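Local coordinates for protein putative drug/sodium antiporter (Escherichia coli, PDB 4Z3N) that is a MATE-family membrane transporter of the genotoxin colibactin, probably working as an antiporter, at residues M23-L31 with T315-H323; A348-Y359 with A372-L381. All blocks are in the same frame, centred on the assembly; numbering follows the deposited sequence.

Interaction 1: residues M23-L31 with T315-H323; sequences MFDGSLYKL and TVVGQNWGH
M23 fills the tight part of this contact. Its chain, with CG anti to the backbone N (chi1 -180°), bends at both following torsions and brings SD against V316 CA. M23 SD also comes to 3.6 Å from N320 ND2. Beside it, L31 and V316 meet tip to tip, with L31 CD2 3.7 Å from V316 CG2. Q319 crosses M23 at about a right angle, its OE1 meeting M23 CG and CE, while Q319 NE2 donates to G177 O. The N320 amide is held mainly by its own helix, ND2 donating to V316 O at 2.7 Å. A weak bond of 3.4 Å runs from N320 ND2 to M23 O. That carbonyl also accepts from R328 NE. In this MATE fold, the run before helix 28-56, with its first turn, lies against the C-terminal end of helix 286-322. The solvent side is the F24-H323 pair, F24 partly exposed and H323 exposed. Their rings lie obliquely, planes 33° apart and centroids 4.5 Å apart, with H323 CD2 over one face of the phenyl ring, offset toward its rim. M23 CG sits over the opposite face, and Q319 O lies at the ring's edge, 3.7 Å from F24 CE1.

Interaction 2: residues A348-Y359 with A372-L381; sequences AVMHIVLAPWMY and AVLQTRIMAL. With OLC ((2R)-2,3-dihydroxypropyl (9Z)-octadec-9-enoate), chain B; OLC ((2R)-2,3-dihydroxypropyl (9Z)-octadec-9-enoate), chain D; OLC ((2R)-2,3-dihydroxypropyl (9Z)-octadec-9-enoate), chain C.
T376 meets H351 with its methyl: CG2 stands 3.8 Å from the imidazole centroid, a CH-pi contact over the ring face. The setting is an antiparallel pair of successive transmembrane helices in the second MatE family region of this transporter; the axes of segments 348-358 and 372-379 approach to 8.9 Å at an angle of 161°. The T376 torsion divides the labour between its two branches. With chi1 at -61°, OG1 lies beside its backbone N and bonds to A372 O at 2.9 Å, nearly along the C=O axis, while CG2, anti to that N, is turned across the interface onto H351. A372 O thus takes both the hydroxyl and the backbone N of T376. The imidazole in turn is tied at its edge to Y359, whose OH lies 2.7 Å from H351 NE2, a hydrogen bond whose direction is not settled; that tie restrains how both rings can rotate. The Y359 ring presents a face to A372, whose CB is 4.0 Å from the centroid and 14° off the normal. Further along, I352 lies over A380 and reaches L381, its CD1 4.1 Å from L381 CG, and at the end A348 CB comes near A380 O. On the lipid side, the extended R377 chain sends NH2 to 3.6 Å from P356 CG, at the kink of helix 326-358. The guanidinium is sandwiched: V373 CG1 rests over one face, and C4 of the monoolein of chain D lies 3.7 Å above the other.

How the interactions relate
Interactions 1 and 2 are both largely buried, yet they sit far apart, their centres about 36 Å from each other and their nearest atoms about 18 Å. Two successive helices connect them. Helix 286-322 supplies one side of interaction 1 near its C-terminal end, and farther back its I298, D299 and I302 touch H351 of interaction 2; helix 326-358 has R328 near its start, beside interaction 1, and ends in interaction 2. The chemistry follows the place. Residues 23-31 with 315-323 join a loop and the first turn of a helix to a helix end, with an aromatic pair, F24 and H323, at the solvent side and one weak cross-segment hydrogen bond. Residues 348-359 with 372-381 pair two helices without any such bond, and their outer side carries bound lipid.

Interaction 1: residues M23-L31 with T315-H323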
loop_
_atom_site.group_PDB
_atom_site.type_symbol
_atom_site.label_atom_id
_atom_site.label_comp_id
_atom_site.label_asym_id
_atom_site.label_seq_id
_atom_site.Cartn_x
_atom_site.Cartn_y
_atom_site.Cartn_z
ATOM N N MET A 23 -9.202 -9.605 -21.579
ATOM C CA MET A 23 -9.076 -8.207 -21.193
ATOM C C MET A 23 -10.180 -7.327 -21.775
ATOM O O MET A 23 -10.864 -6.594 -21.053
ATOM C CB MET A 23 -7.707 -7.667 -21.628
ATOM C CG MET A 23 -7.461 -6.201 -21.271
ATOM S SD MET A 23 -7.533 -5.814 -19.492
ATOM C CE MET A 23 -6.081 -6.681 -18.894
ATOM N N PHE A 24 -10.303 -7.352 -23.096
ATOM C CA PHE A 24 -11.279 -6.519 -23.779
ATOM C C PHE A 24 -12.669 -7.139 -23.897
ATOM O O PHE A 24 -13.667 -6.418 -23.821
ATOM C CB PHE A 24 -10.693 -6.117 -25.133
ATOM C CG PHE A 24 -9.304 -5.545 -25.003
ATOM C CD1 PHE A 24 -9.112 -4.295 -24.414
ATOM C CD2 PHE A 24 -8.190 -6.289 -25.368
ATOM C CE1 PHE A 24 -7.841 -3.770 -24.241
ATOM C CE2 PHE A 24 -6.904 -5.780 -25.199
ATOM C CZ PHE A 24 -6.730 -4.514 -24.632
ATOM N N ASP A 25 -12.763 -8.440 -24.164
ATOM C CA ASP A 25 -14.095 -9.047 -24.305
ATOM C C ASP A 25 -14.594 -9.971 -23.187
ATOM O O ASP A 25 -15.769 -10.320 -23.167
ATOM C CB ASP A 25 -14.182 -9.808 -25.646
ATOM C CG ASP A 25 -13.163 -10.951 -25.759
ATOM O OD1 ASP A 25 -12.324 -11.129 -24.841
ATOM O OD2 ASP A 25 -13.206 -11.675 -26.776
ATOM N N GLY A 26 -13.756 -10.335 -22.235
ATOM C CA GLY A 26 -14.126 -11.417 -21.328
ATOM C C GLY A 26 -15.010 -11.144 -20.111
ATOM O O GLY A 26 -15.535 -10.044 -19.919
ATOM N N SER A 27 -15.184 -12.173 -19.287
ATOM C CA SER A 27 -15.839 -12.016 -17.990
ATOM C C SER A 27 -14.950 -11.210 -17.029
ATOM O O SER A 27 -13.791 -11.563 -16.766
ATOM C CB SER A 27 -16.161 -13.374 -17.387
ATOM O OG SER A 27 -16.539 -13.263 -16.032
ATOM N N LEU A 28 -15.498 -10.124 -16.505
ATOM C CA LEU A 28 -14.705 -9.240 -15.676
ATOM C C LEU A 28 -14.317 -9.906 -14.361
ATOM O O LEU A 28 -13.203 -9.695 -13.874
ATOM C CB LEU A 28 -15.452 -7.934 -15.430
ATOM C CG LEU A 28 -15.455 -7.053 -16.677
ATOM C CD1 LEU A 28 -16.420 -5.915 -16.502
ATOM C CD2 LEU A 28 -14.052 -6.544 -16.991
ATOM N N TYR A 29 -15.207 -10.727 -13.800
ATOM C CA TYR A 29 -14.894 -11.402 -12.540
ATOM C C TYR A 29 -13.734 -12.364 -12.702
ATOM O O TYR A 29 -12.806 -12.339 -11.895
ATOM C CB TYR A 29 -16.114 -12.131 -11.979
ATOM C CG TYR A 29 -17.215 -11.187 -11.594
ATOM C CD1 TYR A 29 -17.048 -10.304 -10.548
ATOM C CD2 TYR A 29 -18.413 -11.162 -12.298
ATOM C CE1 TYR A 29 -18.052 -9.422 -10.198
ATOM C CE2 TYR A 29 -19.422 -10.289 -11.965
ATOM C CZ TYR A 29 -19.235 -9.419 -10.909
ATOM O OH TYR A 29 -20.223 -8.537 -10.553
ATOM N N LYS A 30 -13.781 -13.195 -13.740
ATOM C CA LYS A 30 -12.672 -14.090 -14.068
ATOM C C LYS A 30 -11.386 -13.296 -14.331
ATOM O O LYS A 30 -10.308 -13.637 -13.831
ATOM C CB LYS A 30 -13.010 -14.969 -15.291
ATOM C CG LYS A 30 -14.168 -15.949 -15.068
ATOM C CD LYS A 30 -14.032 -16.672 -13.721
ATOM C CE LYS A 30 -15.311 -17.422 -13.333
ATOM N NZ LYS A 30 -16.040 -16.800 -12.176
ATOM N N LEU A 31 -11.510 -12.230 -15.110
ATOM C CA LEU A 31 -10.366 -11.400 -15.448
ATOM C C LEU A 31 -9.714 -10.768 -14.201
ATOM O O LEU A 31 -8.507 -10.887 -14.014
ATOM C CB LEU A 31 -10.790 -10.326 -16.451
ATOM C CG LEU A 31 -9.722 -9.302 -16.830
ATOM C CD1 LEU A 31 -8.472 -9.960 -17.436
ATOM C CD2 LEU A 31 -10.304 -8.195 -17.745
ATOM N N THR A 315 -4.736 -2.179 -14.108
ATOM C CA THR A 315 -4.474 -2.758 -15.411
ATOM C C THR A 315 -5.698 -2.862 -16.326
ATOM O O THR A 315 -5.607 -2.564 -17.525
ATOM C CB THR A 315 -3.902 -4.128 -15.240
ATOM O OG1 THR A 315 -2.943 -4.075 -14.174
ATOM C CG2 THR A 315 -3.247 -4.575 -16.531
ATOM N N VAL A 316 -6.825 -3.293 -15.763
ATOM C CA VAL A 316 -8.034 -3.480 -16.548
ATOM C C VAL A 316 -8.655 -2.128 -16.931
ATOM O O VAL A 316 -9.083 -1.935 -18.077
ATOM C CB VAL A 316 -9.066 -4.344 -15.796
ATOM C CG1 VAL A 316 -10.394 -4.331 -16.532
ATOM C CG2 VAL A 316 -8.545 -5.764 -15.635
ATOM N N VAL A 317 -8.682 -1.190 -15.985
ATOM C CA VAL A 317 -9.184 0.143 -16.284
ATOM C C VAL A 317 -8.228 0.844 -17.230
ATOM O O VAL A 317 -8.651 1.405 -18.239
ATOM C CB VAL A 317 -9.360 1.007 -15.021
ATOM C CG1 VAL A 317 -9.727 2.457 -15.406
ATOM C CG2 VAL A 317 -10.411 0.384 -14.086
ATOM N N GLY A 318 -6.935 0.799 -16.916
ATOM C CA GLY A 318 -5.942 1.473 -17.735
ATOM C C GLY A 318 -5.934 1.017 -19.195
ATOM O O GLY A 318 -5.872 1.845 -20.117
ATOM N N GLN A 319 -5.987 -0.300 -19.405
ATOM C CA GLN A 319 -5.932 -0.891 -20.739
ATOM C C GLN A 319 -7.229 -0.734 -21.528
ATOM O O GLN A 319 -7.205 -0.425 -22.721
ATOM C CB GLN A 319 -5.550 -2.370 -20.648
ATOM C CG GLN A 319 -4.040 -2.586 -20.460
ATOM C CD GLN A 319 -3.596 -3.961 -20.875
ATOM O OE1 GLN A 319 -4.385 -4.727 -21.412
ATOM N NE2 GLN A 319 -2.330 -4.284 -20.641
ATOM N N ASN A 320 -8.366 -0.927 -20.878
ATOM C CA ASN A 320 -9.635 -0.694 -21.565
ATOM C C ASN A 320 -9.873 0.785 -21.854
ATOM O O ASN A 320 -10.579 1.146 -22.795
ATOM C CB ASN A 320 -10.793 -1.246 -20.749
ATOM C CG ASN A 320 -10.908 -2.727 -20.857
ATOM O OD1 ASN A 320 -11.657 -3.228 -21.684
ATOM N ND2 ASN A 320 -10.168 -3.450 -20.027
ATOM N N TRP A 321 -9.292 1.636 -21.022
ATOM C CA TRP A 321 -9.409 3.067 -21.199
ATOM C C TRP A 321 -8.659 3.474 -22.444
ATOM O O TRP A 321 -9.177 4.240 -23.263
ATOM C CB TRP A 321 -8.870 3.807 -19.984
ATOM C CG TRP A 321 -8.824 5.288 -20.135
ATOM C CD1 TRP A 321 -7.758 6.043 -20.534
ATOM C CD2 TRP A 321 -9.881 6.206 -19.845
ATOM N NE1 TRP A 321 -8.097 7.378 -20.529
ATOM C CE2 TRP A 321 -9.397 7.503 -20.110
ATOM C CE3 TRP A 321 -11.191 6.056 -19.385
ATOM C CZ2 TRP A 321 -10.176 8.641 -19.935
ATOM C CZ3 TRP A 321 -11.970 7.190 -19.221
ATOM C CH2 TRP A 321 -11.453 8.466 -19.487
ATOM N N GLY A 322 -7.438 2.956 -22.582
ATOM C CA GLY A 322 -6.625 3.198 -23.761
ATOM C C GLY A 322 -7.263 2.682 -25.052
ATOM O O GLY A 322 -7.163 3.307 -26.100
ATOM N N HIS A 323 -7.916 1.531 -24.955
ATOM C CA HIS A 323 -8.616 0.912 -26.061
ATOM C C HIS A 323 -9.919 1.646 -26.391
ATOM O O HIS A 323 -10.586 1.310 -27.358
ATOM C CB HIS A 323 -8.898 -0.554 -25.725
ATOM C CG HIS A 323 -9.234 -1.405 -26.911
ATOM N ND1 HIS A 323 -10.457 -1.355 -27.543
ATOM C CD2 HIS A 323 -8.519 -2.361 -27.552
ATOM C CE1 HIS A 323 -10.477 -2.229 -28.531
ATOM N NE2 HIS A 323 -9.314 -2.857 -28.555
#

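Interaction 2: residues A348-Y359 with A372-L381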
loop_
_atom_site.group_PDB
_atom_site.type_symbol
_atom_site.label_atom_id
_atom_site.label_comp_id
_atom_site.label_asym_id
_atom_site.label_seq_id
_atom_site.Cartn_x
_atom_site.Cartn_y
_atom_site.Cartn_z
ATOM N N ALA A 348 -14.252 -9.368 7.881
ATOM C CA ALA A 348 -14.682 -8.424 8.903
ATOM C C ALA A 348 -15.590 -9.087 9.960
ATOM O O ALA A 348 -15.375 -8.927 11.158
ATOM C CB ALA A 348 -15.389 -7.244 8.242
ATOM N N VAL A 349 -16.598 -9.823 9.497
ATOM C CA VAL A 349 -17.498 -10.586 10.356
ATOM C C VAL A 349 -16.729 -11.643 11.160
ATOM O O VAL A 349 -17.003 -11.846 12.340
ATOM C CB VAL A 349 -18.653 -11.264 9.521
ATOM C CG1 VAL A 349 -19.480 -12.203 10.385
ATOM C CG2 VAL A 349 -19.563 -10.207 8.926
ATOM N N MET A 350 -15.760 -12.310 10.540
ATOM C CA MET A 350 -14.881 -13.204 11.302
ATOM C C MET A 350 -14.199 -12.448 12.438
ATOM O O MET A 350 -14.184 -12.912 13.566
ATOM C CB MET A 350 -13.821 -13.840 10.416
ATOM C CG MET A 350 -14.356 -14.859 9.428
ATOM S SD MET A 350 -12.987 -15.688 8.615
ATOM C CE MET A 350 -13.800 -16.390 7.177
ATOM N N HIS A 351 -13.652 -11.274 12.138
ATOM C CA HIS A 351 -12.932 -10.515 13.139
ATOM C C HIS A 351 -13.802 -10.173 14.340
ATOM O O HIS A 351 -13.351 -10.265 15.488
ATOM C CB HIS A 351 -12.364 -9.220 12.568
ATOM C CG HIS A 351 -11.343 -8.584 13.467
ATOM N ND1 HIS A 351 -10.889 -7.297 13.289
ATOM C CD2 HIS A 351 -10.675 -9.073 14.545
ATOM C CE1 HIS A 351 -9.985 -7.021 14.211
ATOM N NE2 HIS A 351 -9.834 -8.080 14.983
ATOM N N ILE A 352 -15.037 -9.762 14.061
ATOM C CA ILE A 352 -15.934 -9.260 15.085
ATOM C C ILE A 352 -16.310 -10.359 16.072
ATOM O O ILE A 352 -16.279 -10.173 17.291
ATOM C CB ILE A 352 -17.214 -8.658 14.464
ATOM C CG1 ILE A 352 -16.869 -7.385 13.692
ATOM C CG2 ILE A 352 -18.239 -8.357 15.545
ATOM C CD1 ILE A 352 -18.069 -6.543 13.239
ATOM N N VAL A 353 -16.662 -11.511 15.537
ATOM C CA VAL A 353 -17.066 -12.616 16.363
ATOM C C VAL A 353 -15.863 -13.251 17.073
ATOM O O VAL A 353 -16.006 -13.812 18.143
ATOM C CB VAL A 353 -17.813 -13.672 15.524
ATOM C CG1 VAL A 353 -19.128 -13.102 15.052
ATOM C CG2 VAL A 353 -16.947 -14.128 14.361
ATOM N N LEU A 354 -14.686 -13.170 16.462
ATOM C CA LEU A 354 -13.485 -13.782 17.017
ATOM C C LEU A 354 -12.894 -12.935 18.156
ATOM O O LEU A 354 -12.279 -13.469 19.088
ATOM C CB LEU A 354 -12.431 -13.983 15.922
ATOM C CG LEU A 354 -12.383 -15.334 15.213
ATOM C CD1 LEU A 354 -11.387 -15.285 14.061
ATOM C CD2 LEU A 354 -12.036 -16.464 16.189
ATOM N N ALA A 355 -13.105 -11.618 18.071
ATOM C CA ALA A 355 -12.432 -10.644 18.928
ATOM C C ALA A 355 -12.562 -10.922 20.438
ATOM O O ALA A 355 -11.559 -10.879 21.158
ATOM C CB ALA A 355 -12.940 -9.242 18.603
ATOM N N PRO A 356 -13.792 -11.201 20.918
ATOM C CA PRO A 356 -14.018 -11.432 22.359
ATOM C C PRO A 356 -13.169 -12.576 22.923
ATOM O O PRO A 356 -12.717 -12.514 24.063
ATOM C CB PRO A 356 -15.508 -11.782 22.435
ATOM C CG PRO A 356 -16.111 -11.202 21.209
ATOM C CD PRO A 356 -15.046 -11.271 20.140
ATOM N N TRP A 357 -12.979 -13.623 22.135
ATOM C CA TRP A 357 -12.112 -14.726 22.520
ATOM C C TRP A 357 -10.633 -14.490 22.230
ATOM O O TRP A 357 -9.766 -15.003 22.935
ATOM C CB TRP A 357 -12.586 -15.997 21.825
ATOM C CG TRP A 357 -13.955 -16.356 22.282
ATOM C CD1 TRP A 357 -14.331 -16.679 23.556
ATOM C CD2 TRP A 357 -15.147 -16.406 21.486
ATOM N NE1 TRP A 357 -15.683 -16.938 23.600
ATOM C CE2 TRP A 357 -16.205 -16.786 22.341
ATOM C CE3 TRP A 357 -15.419 -16.190 20.136
ATOM C CZ2 TRP A 357 -17.513 -16.941 21.888
ATOM C CZ3 TRP A 357 -16.712 -16.348 19.689
ATOM C CH2 TRP A 357 -17.746 -16.713 20.564
ATOM N N MET A 358 -10.355 -13.731 21.176
ATOM C CA MET A 358 -8.998 -13.564 20.654
ATOM C C MET A 358 -8.162 -12.551 21.423
ATOM O O MET A 358 -7.012 -12.826 21.759
ATOM C CB MET A 358 -9.068 -13.166 19.175
ATOM C CG MET A 358 -7.738 -12.956 18.483
ATOM S SD MET A 358 -8.012 -12.716 16.709
ATOM C CE MET A 358 -9.170 -11.356 16.731
ATOM N N TYR A 359 -8.728 -11.378 21.695
ATOM C CA TYR A 359 -7.943 -10.297 22.291
ATOM C C TYR A 359 -7.492 -10.500 23.742
ATOM O O TYR A 359 -6.387 -10.078 24.092
ATOM C CB TYR A 359 -8.687 -8.977 22.145
ATOM C CG TYR A 359 -8.524 -8.490 20.735
ATOM C CD1 TYR A 359 -7.276 -8.109 20.267
ATOM C CD2 TYR A 359 -9.599 -8.493 19.844
ATOM C CE1 TYR A 359 -7.111 -7.698 18.966
ATOM C CE2 TYR A 359 -9.446 -8.085 18.542
ATOM C CZ TYR A 359 -8.201 -7.687 18.107
ATOM O OH TYR A 359 -8.029 -7.270 16.818
ATOM N N ALA A 372 -10.335 -3.035 22.464
ATOM C CA ALA A 372 -10.051 -3.659 21.187
ATOM C C ALA A 372 -11.294 -4.361 20.644
ATOM O O ALA A 372 -11.509 -4.406 19.428
ATOM C CB ALA A 372 -8.901 -4.628 21.322
ATOM N N VAL A 373 -12.110 -4.899 21.546
ATOM C CA VAL A 373 -13.340 -5.575 21.157
ATOM C C VAL A 373 -14.419 -4.558 20.783
ATOM O O VAL A 373 -15.155 -4.748 19.803
ATOM C CB VAL A 373 -13.857 -6.522 22.289
ATOM C CG1 VAL A 373 -15.283 -7.046 21.995
ATOM C CG2 VAL A 373 -12.880 -7.687 22.489
ATOM N N LEU A 374 -14.499 -3.469 21.544
ATOM C CA LEU A 374 -15.494 -2.420 21.269
ATOM C C LEU A 374 -15.208 -1.688 19.944
ATOM O O LEU A 374 -16.134 -1.301 19.233
ATOM C CB LEU A 374 -15.558 -1.418 22.437
ATOM C CG LEU A 374 -16.580 -0.294 22.263
ATOM C CD1 LEU A 374 -17.988 -0.809 22.181
ATOM C CD2 LEU A 374 -16.462 0.739 23.377
ATOM N N GLN A 375 -13.922 -1.516 19.636
ATOM C CA GLN A 375 -13.460 -0.863 18.414
ATOM C C GLN A 375 -13.836 -1.705 17.199
ATOM O O GLN A 375 -14.412 -1.212 16.208
ATOM C CB GLN A 375 -11.940 -0.658 18.455
ATOM C CG GLN A 375 -11.369 -0.015 17.216
ATOM C CD GLN A 375 -9.852 -0.017 17.148
ATOM O OE1 GLN A 375 -9.204 0.971 17.498
ATOM N NE2 GLN A 375 -9.279 -1.112 16.652
ATOM N N THR A 376 -13.506 -2.991 17.292
ATOM C CA THR A 376 -13.807 -3.927 16.236
ATOM C C THR A 376 -15.313 -4.021 16.018
ATOM O O THR A 376 -15.789 -3.978 14.877
ATOM C CB THR A 376 -13.235 -5.309 16.544
ATOM O OG1 THR A 376 -11.803 -5.222 16.650
ATOM C CG2 THR A 376 -13.624 -6.310 15.437
ATOM N N ARG A 377 -16.065 -4.125 17.109
ATOM C CA ARG A 377 -17.508 -4.277 16.997
ATOM C C ARG A 377 -18.142 -3.086 16.301
ATOM O O ARG A 377 -19.096 -3.231 15.518
ATOM C CB ARG A 377 -18.142 -4.455 18.369
ATOM C CG ARG A 377 -17.843 -5.782 19.038
ATOM C CD ARG A 377 -18.987 -6.135 19.933
ATOM N NE ARG A 377 -18.872 -7.475 20.482
ATOM C CZ ARG A 377 -18.828 -7.739 21.781
ATOM N NH1 ARG A 377 -18.884 -6.743 22.661
ATOM N NH2 ARG A 377 -18.733 -8.996 22.193
ATOM N N ILE A 378 -17.634 -1.898 16.613
ATOM C CA ILE A 378 -18.202 -0.693 16.029
ATOM C C ILE A 378 -17.706 -0.453 14.602
ATOM O O ILE A 378 -18.509 -0.269 13.704
ATOM C CB ILE A 378 -17.915 0.536 16.914
ATOM C CG1 ILE A 378 -18.619 0.359 18.273
ATOM C CG2 ILE A 378 -18.354 1.825 16.202
ATOM C CD1 ILE A 378 -18.601 1.578 19.176
ATOM N N MET A 379 -16.394 -0.506 14.394
ATOM C CA MET A 379 -15.793 -0.078 13.131
ATOM C C MET A 379 -15.593 -1.146 12.047
ATOM O O MET A 379 -15.363 -0.800 10.886
ATOM C CB MET A 379 -14.424 0.557 13.414
ATOM C CG MET A 379 -14.447 1.753 14.354
ATOM S SD MET A 379 -12.788 2.375 14.715
ATOM C CE MET A 379 -12.418 3.200 13.165
ATOM N N ALA A 380 -15.683 -2.423 12.407
ATOM C CA ALA A 380 -15.286 -3.492 11.487
ATOM C C ALA A 380 -16.108 -3.534 10.202
ATOM O O ALA A 380 -15.560 -3.719 9.122
ATOM C CB ALA A 380 -15.362 -4.836 12.174
ATOM N N LEU A 381 -17.418 -3.363 10.321
ATOM C CA LEU A 381 -18.281 -3.422 9.155
ATOM C C LEU A 381 -18.021 -2.266 8.195
ATOM O O LEU A 381 -18.401 -2.342 7.025
ATOM C CB LEU A 381 -19.754 -3.440 9.574
ATOM C CG LEU A 381 -20.203 -4.768 10.183
ATOM C CD1 LEU A 381 -21.617 -4.700 10.752
ATOM C CD2 LEU A 381 -20.094 -5.813 9.110
HETATM C C18 OLC B . -6.481 2.453 3.477
HETATM C C10 OLC B . -12.675 1.469 9.641
HETATM C C9 OLC B . -11.557 0.838 10.053
HETATM C C17 OLC B . -7.424 2.032 4.587
HETATM C C11 OLC B . -12.606 2.836 8.986
HETATM C C8 OLC B . -11.591 0.022 11.336
HETATM C C24 OLC B . -10.164 9.039 11.584
HETATM C C16 OLC B . -8.320 3.198 4.942
HETATM C C12 OLC B . -11.178 3.351 8.871
HETATM C C7 OLC B . -10.273 -0.686 11.596
HETATM C C15 OLC B . -9.356 2.777 5.976
HETATM C C13 OLC B . -10.971 3.997 7.500
HETATM C C6 OLC B . -9.237 0.280 12.137
HETATM C C14 OLC B . -9.542 3.889 7.000
HETATM C C5 OLC B . -9.821 1.133 13.245
HETATM C C4 OLC B . -8.993 2.399 13.408
HETATM C C3 OLC B . -8.766 3.061 12.064
HETATM C C2 OLC B . -8.336 4.509 12.212
HETATM C C21 OLC B . -9.955 7.109 10.021
HETATM C C1 OLC B . -8.767 5.308 10.989
HETATM C C22 OLC B . -10.067 8.620 10.129
HETATM O O19 OLC B . -8.858 4.789 9.885
HETATM O O25 OLC B . -9.351 10.176 11.799
HETATM O O23 OLC B . -8.926 9.224 9.551
HETATM O O20 OLC B . -9.221 6.627 11.133
HETATM C C9 OLC D . -22.335 -5.655 15.108
HETATM C C8 OLC D . -22.414 -5.493 16.612
HETATM C C7 OLC D . -22.174 -6.822 17.311
HETATM C C6 OLC D . -22.203 -6.661 18.824
HETATM C C5 OLC D . -22.218 -8.017 19.511
HETATM C C4 OLC D . -22.542 -7.822 20.987
HETATM C C3 OLC D . -23.628 -8.774 21.469
HETATM C C2 OLC D . -23.967 -8.528 22.933
HETATM C C1 OLC D . -23.049 -9.294 23.863
HETATM C C9 OLC C . -22.469 -0.265 8.978
HETATM C C8 OLC C . -21.735 0.189 10.229
HETATM C C7 OLC C . -22.667 0.197 11.424
HETATM C C6 OLC C . -21.915 -0.251 12.667
HETATM C C5 OLC C . -22.834 -0.147 13.869
HETATM C C4 OLC C . -22.208 -0.828 15.077
HETATM C C3 OLC C . -22.820 -0.303 16.372
HETATM C C2 OLC C . -22.726 -1.361 17.453
HETATM C C1 OLC C . -22.298 -0.735 18.765
#